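PDB 1GL4: nidogen-1 from Mus musculus, which is a basement-membrane glycoprotein that binds laminin, collagen IV and perlecan, represented here by its G2 beta-barrel with an EGF-like domain. Local coordinates for residues Ile60-Ser65 and Val174-Tyr179; Ser101-Ala106 and Ala181-Glu186; Ala138-Leu143 and His223-Arg228. One frame throughout, in Å; residues are numbered along the deposited sequence.

Contact 1 (Ile60-Ser65 and Val174-Tyr179)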
loop_
_atom_site.group_PDB
_atom_site.type_symbol
_atom_site.label_atom_id
_atom_site.label_comp_id
_atom_site.label_asym_id
_atom_site.label_seq_id
_atom_site.Cartn_x
_atom_site.Cartn_y
_atom_site.Cartn_z
ATOM N N ILE A 60 -19.522 3.958 9.924
ATOM C CA ILE A 60 -19.102 2.858 10.784
ATOM C C ILE A 60 -19.567 2.873 12.236
ATOM O O ILE A 60 -19.329 3.836 12.967
ATOM C CB ILE A 60 -17.556 2.765 10.779
ATOM C CG1 ILE A 60 -17.063 2.542 9.344
ATOM C CG2 ILE A 60 -17.089 1.631 11.684
ATOM C CD1 ILE A 60 -15.574 2.639 9.175
ATOM N N PHE A 61 -20.211 1.786 12.651
ATOM C CA PHE A 61 -20.666 1.644 14.032
ATOM C C PHE A 61 -19.494 1.053 14.828
ATOM O O PHE A 61 -18.929 0.037 14.427
ATOM C CB PHE A 61 -21.860 0.681 14.127
ATOM C CG PHE A 61 -23.102 1.148 13.400
ATOM C CD1 PHE A 61 -23.239 0.965 12.027
ATOM C CD2 PHE A 61 -24.143 1.756 14.099
ATOM C CE1 PHE A 61 -24.399 1.376 11.356
ATOM C CE2 PHE A 61 -25.307 2.172 13.440
ATOM C CZ PHE A 61 -25.434 1.981 12.065
ATOM N N VAL A 62 -19.128 1.683 15.941
ATOM C CA VAL A 62 -18.027 1.191 16.772
ATOM C C VAL A 62 -18.551 0.466 18.014
ATOM O O VAL A 62 -19.430 0.974 18.722
ATOM C CB VAL A 62 -17.106 2.346 17.240
ATOM C CG1 VAL A 62 -15.981 1.798 18.117
ATOM C CG2 VAL A 62 -16.522 3.072 16.035
ATOM N N GLY A 63 -18.009 -0.719 18.280
ATOM C CA GLY A 63 -18.436 -1.486 19.439
ATOM C C GLY A 63 -19.926 -1.785 19.437
ATOM O O GLY A 63 -20.433 -2.423 18.515
ATOM N N SER A 64 -20.637 -1.316 20.457
ATOM C CA SER A 64 -22.072 -1.566 20.555
ATOM C C SER A 64 -22.907 -0.323 20.263
ATOM O O SER A 64 -24.115 -0.309 20.508
ATOM C CB SER A 64 -22.417 -2.084 21.956
ATOM O OG SER A 64 -22.226 -1.071 22.930
ATOM N N SER A 65 -22.270 0.718 19.740
ATOM C CA SER A 65 -22.970 1.960 19.439
ATOM C C SER A 65 -24.077 1.783 18.402
ATOM O O SER A 65 -23.914 1.049 17.430
ATOM C CB SER A 65 -21.979 3.021 18.952
ATOM O OG SER A 65 -22.654 4.230 18.639
ATOM N N VAL A 174 -17.426 -2.441 13.578
ATOM C CA VAL A 174 -16.120 -2.951 14.000
ATOM C C VAL A 174 -16.045 -2.897 15.522
ATOM O O VAL A 174 -16.694 -2.056 16.153
ATOM C CB VAL A 174 -14.946 -2.112 13.430
ATOM C CG1 VAL A 174 -14.958 -2.161 11.896
ATOM C CG2 VAL A 174 -15.039 -0.673 13.924
ATOM N N PRO A 175 -15.262 -3.802 16.135
ATOM C CA PRO A 175 -15.119 -3.828 17.595
ATOM C C PRO A 175 -14.404 -2.555 18.062
ATOM O O PRO A 175 -13.640 -1.950 17.306
ATOM C CB PRO A 175 -14.266 -5.075 17.847
ATOM C CG PRO A 175 -14.463 -5.921 16.612
ATOM C CD PRO A 175 -14.504 -4.898 15.508
ATOM N N GLN A 176 -14.644 -2.154 19.304
ATOM C CA GLN A 176 -14.009 -0.952 19.833
ATOM C C GLN A 176 -12.609 -1.213 20.372
ATOM O O GLN A 176 -12.381 -2.175 21.108
ATOM C CB GLN A 176 -14.854 -0.354 20.950
ATOM C CG GLN A 176 -14.276 0.919 21.540
ATOM C CD GLN A 176 -15.098 1.429 22.700
ATOM O OE1 GLN A 176 -15.149 0.804 23.764
ATOM N NE2 GLN A 176 -15.760 2.559 22.501
ATOM N N ILE A 177 -11.677 -0.346 19.992
ATOM C CA ILE A 177 -10.302 -0.425 20.465
ATOM C C ILE A 177 -10.117 0.790 21.373
ATOM O O ILE A 177 -10.495 1.905 21.009
ATOM C CB ILE A 177 -9.306 -0.397 19.282
ATOM C CG1 ILE A 177 -9.297 -1.770 18.609
ATOM C CG2 ILE A 177 -7.909 -0.029 19.764
ATOM C CD1 ILE A 177 -8.271 -1.934 17.549
ATOM N N PRO A 178 -9.562 0.586 22.579
ATOM C CA PRO A 178 -9.338 1.672 23.543
ATOM C C PRO A 178 -8.559 2.858 22.980
ATOM O O PRO A 178 -7.620 2.681 22.215
ATOM C CB PRO A 178 -8.567 0.984 24.671
ATOM C CG PRO A 178 -9.081 -0.432 24.619
ATOM C CD PRO A 178 -9.099 -0.702 23.126
ATOM N N TYR A 179 -8.958 4.065 23.366
ATOM C CA TYR A 179 -8.270 5.272 22.924
ATOM C C TYR A 179 -6.807 5.194 23.365
ATOM O O TYR A 179 -6.514 4.885 24.525
ATOM C CB TYR A 179 -8.918 6.518 23.551
ATOM C CG TYR A 179 -10.108 7.088 22.801
ATOM C CD1 TYR A 179 -10.921 6.279 22.002
ATOM C CD2 TYR A 179 -10.442 8.439 22.919
ATOM C CE1 TYR A 179 -12.037 6.802 21.340
ATOM C CE2 TYR A 179 -11.554 8.970 22.265
ATOM C CZ TYR A 179 -12.347 8.147 21.477
ATOM O OH TYR A 179 -13.446 8.671 20.837
HETATM O O HOH W 1 -18.698 -4.273 17.707
#
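Val62 and Gln176 meet at about a right angle: methyl CG1 of Val62 rests against the methylenes of the extended glutamine, 3.7 Å from Gln176 CB. Placing CG1 of Val62 anti to its backbone N (chi1 179°) is what turns this methyl toward 174-179. The apolar pair of the contact is Ile60 with Val174, which meet obliquely through one branch methyl each, CG2 of Ile60 lying 3.8 Å from CG2 of Val174. Val62 and Val174 also form a parallel beta bridge, CA atoms 5.3 Å apart, their side chains on the same face. Val174 N donates to Phe61 O at 3.0 Å with an N-H...O angle of 163°, and Gly63 N donates to Val174 O at 2.8 Å. Strand 49-62 ends here in a type II' turn from Val62 to Ser65, closed by Ser65 N to Val62 O at 3.0 Å. A water donates to Gly63 O at 2.7 Å and more weakly to Val174 O, while Arg173 NH1 also bonds Gly63 O. This junction in the G2 barrel is thus joined by two backbone hydrogen bonds, with two small side-chain contacts alongside, and its turn calls for glycine at Gly63, where phi is 58° and a CB would crowd Gln176 CB.

Contact 2 (Ser101-Ala106 and Ala181-Glu186)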
loop_
_atom_site.group_PDB
_atom_site.type_symbol
_atom_site.label_atom_id
_atom_site.label_comp_id
_atom_site.label_asym_id
_atom_site.label_seq_id
_atom_site.Cartn_x
_atom_site.Cartn_y
_atom_site.Cartn_z
ATOM N N SER A 101 -9.978 2.253 16.325
ATOM C CA SER A 101 -10.685 1.023 15.975
ATOM C C SER A 101 -10.457 0.539 14.541
ATOM O O SER A 101 -10.815 -0.587 14.211
ATOM C CB SER A 101 -12.187 1.180 16.240
ATOM O OG SER A 101 -12.429 1.282 17.636
ATOM N N LEU A 102 -9.870 1.382 13.694
ATOM C CA LEU A 102 -9.589 0.994 12.310
ATOM C C LEU A 102 -8.153 0.469 12.165
ATOM O O LEU A 102 -7.760 -0.014 11.098
ATOM C CB LEU A 102 -9.782 2.188 11.368
ATOM C CG LEU A 102 -11.179 2.815 11.282
ATOM C CD1 LEU A 102 -11.127 4.042 10.389
ATOM C CD2 LEU A 102 -12.173 1.800 10.747
ATOM N N LEU A 103 -7.379 0.552 13.244
ATOM C CA LEU A 103 -5.982 0.110 13.221
ATOM C C LEU A 103 -5.713 -1.295 12.685
ATOM O O LEU A 103 -4.720 -1.517 11.994
ATOM C CB LEU A 103 -5.357 0.250 14.616
ATOM C CG LEU A 103 -4.952 1.678 15.012
ATOM C CD1 LEU A 103 -4.476 1.709 16.456
ATOM C CD2 LEU A 103 -3.851 2.172 14.075
ATOM N N PRO A 104 -6.582 -2.269 12.996
ATOM C CA PRO A 104 -6.334 -3.625 12.492
ATOM C C PRO A 104 -6.579 -3.791 10.990
ATOM O O PRO A 104 -6.150 -4.778 10.396
ATOM C CB PRO A 104 -7.310 -4.487 13.302
ATOM C CG PRO A 104 -7.589 -3.665 14.533
ATOM C CD PRO A 104 -7.678 -2.269 13.977
ATOM N N LEU A 105 -7.253 -2.821 10.381
ATOM C CA LEU A 105 -7.611 -2.902 8.964
ATOM C C LEU A 105 -6.556 -2.503 7.933
ATOM O O LEU A 105 -6.854 -1.789 6.972
ATOM C CB LEU A 105 -8.886 -2.090 8.724
ATOM C CG LEU A 105 -10.019 -2.381 9.716
ATOM C CD1 LEU A 105 -11.200 -1.460 9.441
ATOM C CD2 LEU A 105 -10.436 -3.836 9.605
ATOM N N ALA A 106 -5.335 -2.991 8.114
ATOM C CA ALA A 106 -4.248 -2.698 7.191
ATOM C C ALA A 106 -4.594 -3.024 5.730
ATOM O O ALA A 106 -4.090 -2.372 4.816
ATOM C CB ALA A 106 -2.997 -3.458 7.611
ATOM N N ALA A 181 -4.545 3.043 22.355
ATOM C CA ALA A 181 -3.973 1.710 22.235
ATOM C C ALA A 181 -3.257 1.580 20.890
ATOM O O ALA A 181 -3.441 2.414 19.996
ATOM C CB ALA A 181 -5.077 0.658 22.352
ATOM N N SER A 182 -2.430 0.548 20.754
ATOM C CA SER A 182 -1.704 0.301 19.512
ATOM C C SER A 182 -1.998 -1.128 19.049
ATOM O O SER A 182 -2.519 -1.934 19.821
ATOM C CB SER A 182 -0.199 0.500 19.727
ATOM O OG SER A 182 0.273 -0.292 20.804
ATOM N N VAL A 183 -1.665 -1.439 17.797
ATOM C CA VAL A 183 -1.923 -2.764 17.229
ATOM C C VAL A 183 -0.712 -3.349 16.490
ATOM O O VAL A 183 0.038 -2.624 15.836
ATOM C CB VAL A 183 -3.129 -2.695 16.243
ATOM C CG1 VAL A 183 -3.240 -3.977 15.449
ATOM C CG2 VAL A 183 -4.416 -2.441 17.015
ATOM N N HIS A 184 -0.526 -4.662 16.592
ATOM C CA HIS A 184 0.585 -5.333 15.917
ATOM C C HIS A 184 0.136 -6.515 15.060
ATOM O O HIS A 184 -0.665 -7.349 15.493
ATOM C CB HIS A 184 1.618 -5.833 16.929
ATOM C CG HIS A 184 2.763 -6.567 16.298
ATOM N ND1 HIS A 184 3.632 -5.969 15.408
ATOM C CD2 HIS A 184 3.168 -7.854 16.409
ATOM C CE1 HIS A 184 4.521 -6.856 14.999
ATOM N NE2 HIS A 184 4.262 -8.009 15.592
ATOM N N ILE A 185 0.677 -6.582 13.849
ATOM C CA ILE A 185 0.367 -7.640 12.895
ATOM C C ILE A 185 1.666 -8.330 12.450
ATOM O O ILE A 185 2.608 -7.676 11.995
ATOM C CB ILE A 185 -0.376 -7.045 11.666
ATOM C CG1 ILE A 185 -1.763 -6.549 12.095
ATOM C CG2 ILE A 185 -0.500 -8.086 10.556
ATOM C CD1 ILE A 185 -2.413 -5.594 11.106
ATOM N N GLU A 186 1.708 -9.652 12.601
ATOM C CA GLU A 186 2.873 -10.461 12.224
ATOM C C GLU A 186 2.843 -10.804 10.731
ATOM O O GLU A 186 1.805 -10.706 10.090
ATOM C CB GLU A 186 2.872 -11.771 13.015
ATOM C CG GLU A 186 3.136 -11.637 14.503
ATOM C CD GLU A 186 4.608 -11.739 14.827
ATOM O OE1 GLU A 186 5.386 -10.872 14.371
ATOM O OE2 GLU A 186 4.991 -12.698 15.533
#
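Leu103 and Val183 meet through two different chi1 choices: Leu103 CG stands anti to its carbonyl carbon (chi1 -78°), and Val183 has CG1 anti to its backbone N (chi1 169°), which leaves CG2 as the branch facing the leucine. This is interior packing of the G2 beta-barrel, where the 101-106 segment, with a type I turn from Leu102 to Leu105, lies against the inner side of strand 182-195. The two side chains run antiparallel alongside each other, with Leu103 CB 3.7 Å from Val183 CG2 and Leu103 CD1 reaching on to 3.8 Å from Ala181 O. Farther along, CG of the Pro104 ring comes within 4.2 Å of the same Val183 CG2, which therefore touches two successive residues of the turn. Ile185, two residues on from Val183, again points toward 101-106, and its terminal methyl CD1 lies 4.1 Å from Ala106 CB. No hydrogen bond crosses between the segments, so their fit rests on van der Waals contact. Strand 248-261 adds apolar cover through Tyr260 on Leu103, Val258 on Val183 and Ala106, and Val256 on Ile185. The side chain of Leu103 is about 7 Å from that of Arg268, a residue involved in perlecan binding. Pro104 O, which accepts a hydrogen bond from Tyr225 OH, also has the methyl Ile185 CD1 at 3.9 Å.

Contact 3 (Ala138-Leu143 and His223-Arg228)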
loop_
_atom_site.group_PDB
_atom_site.type_symbol
_atom_site.label_atom_id
_atom_site.label_comp_id
_atom_site.label_asym_id
_atom_site.label_seq_id
_atom_site.Cartn_x
_atom_site.Cartn_y
_atom_site.Cartn_z
ATOM N N ALA A 138 -14.786 -6.239 -0.703
ATOM C CA ALA A 138 -14.236 -6.980 0.428
ATOM C C ALA A 138 -15.128 -6.944 1.667
ATOM O O ALA A 138 -15.912 -6.013 1.867
ATOM C CB ALA A 138 -12.848 -6.448 0.776
ATOM N N GLU A 139 -15.004 -7.978 2.495
ATOM C CA GLU A 139 -15.765 -8.069 3.732
ATOM C C GLU A 139 -14.849 -8.609 4.817
ATOM O O GLU A 139 -13.972 -9.432 4.539
ATOM C CB GLU A 139 -16.958 -9.016 3.586
ATOM C CG GLU A 139 -18.058 -8.527 2.669
ATOM C CD GLU A 139 -19.273 -9.436 2.707
ATOM O OE1 GLU A 139 -20.238 -9.173 1.961
ATOM O OE2 GLU A 139 -19.263 -10.413 3.487
ATOM N N VAL A 140 -15.043 -8.143 6.044
ATOM C CA VAL A 140 -14.244 -8.626 7.158
ATOM C C VAL A 140 -15.139 -8.922 8.355
ATOM O O VAL A 140 -15.960 -8.095 8.760
ATOM C CB VAL A 140 -13.140 -7.610 7.562
ATOM C CG1 VAL A 140 -13.760 -6.297 8.000
ATOM C CG2 VAL A 140 -12.285 -8.190 8.673
ATOM N N THR A 141 -14.997 -10.126 8.897
ATOM C CA THR A 141 -15.764 -10.543 10.059
ATOM C C THR A 141 -14.787 -10.682 11.217
ATOM O O THR A 141 -13.748 -11.330 11.071
ATOM C CB THR A 141 -16.438 -11.919 9.844
ATOM O OG1 THR A 141 -17.334 -11.857 8.728
ATOM C CG2 THR A 141 -17.231 -12.315 11.084
ATOM N N PHE A 142 -15.100 -10.050 12.345
ATOM C CA PHE A 142 -14.256 -10.150 13.535
ATOM C C PHE A 142 -14.905 -11.255 14.365
ATOM O O PHE A 142 -16.011 -11.085 14.888
ATOM C CB PHE A 142 -14.245 -8.830 14.319
ATOM C CG PHE A 142 -13.612 -7.679 13.577
ATOM C CD1 PHE A 142 -14.277 -7.058 12.522
ATOM C CD2 PHE A 142 -12.349 -7.213 13.939
ATOM C CE1 PHE A 142 -13.694 -5.984 11.836
ATOM C CE2 PHE A 142 -11.758 -6.138 13.256
ATOM C CZ PHE A 142 -12.439 -5.524 12.201
ATOM N N LEU A 143 -14.226 -12.390 14.472
ATOM C CA LEU A 143 -14.767 -13.534 15.197
ATOM C C LEU A 143 -15.145 -13.233 16.645
ATOM O O LEU A 143 -14.331 -12.745 17.425
ATOM C CB LEU A 143 -13.776 -14.704 15.142
ATOM C CG LEU A 143 -13.233 -15.069 13.752
ATOM C CD1 LEU A 143 -12.555 -16.435 13.829
ATOM C CD2 LEU A 143 -14.358 -15.096 12.726
ATOM N N HIS A 223 -6.792 -11.118 18.890
ATOM C CA HIS A 223 -8.130 -11.279 18.343
ATOM C C HIS A 223 -7.989 -11.801 16.917
ATOM O O HIS A 223 -6.929 -11.670 16.310
ATOM C CB HIS A 223 -8.874 -9.941 18.392
ATOM C CG HIS A 223 -9.020 -9.397 19.781
ATOM N ND1 HIS A 223 -9.916 -9.914 20.692
ATOM C CD2 HIS A 223 -8.318 -8.446 20.443
ATOM C CE1 HIS A 223 -9.756 -9.309 21.857
ATOM N NE2 HIS A 223 -8.792 -8.415 21.734
ATOM N N ILE A 224 -9.052 -12.399 16.394
ATOM C CA ILE A 224 -9.017 -12.988 15.057
ATOM C C ILE A 224 -10.073 -12.420 14.120
ATOM O O ILE A 224 -11.184 -12.114 14.546
ATOM C CB ILE A 224 -9.271 -14.513 15.134
ATOM C CG1 ILE A 224 -8.326 -15.154 16.147
ATOM C CG2 ILE A 224 -9.108 -15.150 13.751
ATOM C CD1 ILE A 224 -8.750 -16.553 16.578
ATOM N N TYR A 225 -9.723 -12.270 12.846
ATOM C CA TYR A 225 -10.695 -11.816 11.856
ATOM C C TYR A 225 -10.486 -12.520 10.527
ATOM O O TYR A 225 -9.399 -13.028 10.243
ATOM C CB TYR A 225 -10.712 -10.280 11.685
ATOM C CG TYR A 225 -9.416 -9.535 11.373
ATOM C CD1 TYR A 225 -9.416 -8.144 11.323
ATOM C CD2 TYR A 225 -8.208 -10.195 11.149
ATOM C CE1 TYR A 225 -8.261 -7.421 11.065
ATOM C CE2 TYR A 225 -7.033 -9.472 10.885
ATOM C CZ TYR A 225 -7.076 -8.080 10.848
ATOM O OH TYR A 225 -5.940 -7.336 10.613
ATOM N N GLN A 226 -11.550 -12.591 9.734
ATOM C CA GLN A 226 -11.489 -13.249 8.438
ATOM C C GLN A 226 -11.728 -12.259 7.312
ATOM O O GLN A 226 -12.751 -11.570 7.286
ATOM C CB GLN A 226 -12.541 -14.360 8.342
ATOM C CG GLN A 226 -12.480 -15.131 7.021
ATOM C CD GLN A 226 -13.622 -16.121 6.853
ATOM O OE1 GLN A 226 -14.779 -15.732 6.682
ATOM N NE2 GLN A 226 -13.300 -17.409 6.904
ATOM N N TRP A 227 -10.777 -12.198 6.386
ATOM C CA TRP A 227 -10.881 -11.315 5.230
ATOM C C TRP A 227 -11.339 -12.095 3.997
ATOM O O TRP A 227 -10.817 -13.170 3.703
ATOM C CB TRP A 227 -9.534 -10.645 4.946
ATOM C CG TRP A 227 -9.265 -9.515 5.870
ATOM C CD1 TRP A 227 -8.682 -9.581 7.104
ATOM C CD2 TRP A 227 -9.672 -8.157 5.688
ATOM N NE1 TRP A 227 -8.707 -8.345 7.705
ATOM C CE2 TRP A 227 -9.311 -7.452 6.858
ATOM C CE3 TRP A 227 -10.314 -7.465 4.652
ATOM C CZ2 TRP A 227 -9.572 -6.085 7.021
ATOM C CZ3 TRP A 227 -10.574 -6.105 4.815
ATOM C CH2 TRP A 227 -10.204 -5.433 5.990
ATOM N N ARG A 228 -12.322 -11.550 3.291
ATOM C CA ARG A 228 -12.863 -12.183 2.090
ATOM C C ARG A 228 -12.940 -11.113 0.999
ATOM O O ARG A 228 -13.492 -10.044 1.233
ATOM C CB ARG A 228 -14.265 -12.733 2.381
ATOM C CG ARG A 228 -14.336 -13.707 3.562
ATOM C CD ARG A 228 -15.761 -14.245 3.777
ATOM N NE ARG A 228 -16.699 -13.203 4.195
ATOM C CZ ARG A 228 -16.767 -12.698 5.425
ATOM N NH1 ARG A 228 -15.953 -13.135 6.381
ATOM N NH2 ARG A 228 -17.647 -11.746 5.701
HETATM O O HOH W 2 -11.274 -13.057 17.956
#
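Val140 sits over one face of the Trp227 indole: its CB stands 3.7 Å from the centroid of the six-membered ring and only 4° off the ring normal, a CH-pi contact on the buried face of this antiparallel strand pair. Chi1 of 61° leaves Val140 CG2 anti to the backbone N, 3.6 Å from Trp227 CE2. Next along that face, the Phe142 and Tyr225 rings run alongside, planes at 55°. These are the non-hydrogen-bonded pairs; Glu139-Arg228 and Thr141-Gln226 are the hydrogen-bonded ones.

The other face is polar and partly exposed. The Arg228 guanidinium grips Thr141 OG1 end-on, NH1 and NH2 each at 3.0 Å, OG1 lying near the guanidinium plane. NH2 also donates to the anti lone pair of Glu139 OE2 in a salt bridge, carboxylate and guanidinium planes nearly perpendicular; NH1 bonds Gln226 OE1. A leucine in place of Arg228 would probably leave Thr141 OG1 without its two donors and Glu139 relying on Lys148. The loose, solvent side is the exposed end, where Leu143 CD1 meets Ile224 CG2 at 3.7 Å and a water links Leu143 O to Ile224 N.

Strand 221-232 is flanked by 133-142 and 198-210, and 133-142 pairs in turn with 149-156; inside, Leu105 of the loop before helix 107-115 touches Phe142 and Trp227.

All three contacts lie within the G2 beta-barrel, on the same side of the chain's centre. About 13 Å separates the centre of contact 1 from that of contact 2, and about 13 Å likewise the centres of contact 2 and contact 3; between contact 1 and contact 3 it is about 15 Å. Their segments interleave along the chain: 60-65, 101-106, 138-143, 174-179, 181-186, then 223-228. They also touch. Ser101 OG probably bonds Ile177 N at 3.0 Å, and Phe142 packs on Pro175 and Val174. Through Ser101 and the Tyr225-Pro104 bond, segment 101-106 meets both contact 1 and contact 3, so residues of strands 49-62, 133-142, 182-195 and 221-232, far apart in sequence, gather on one side of the barrel.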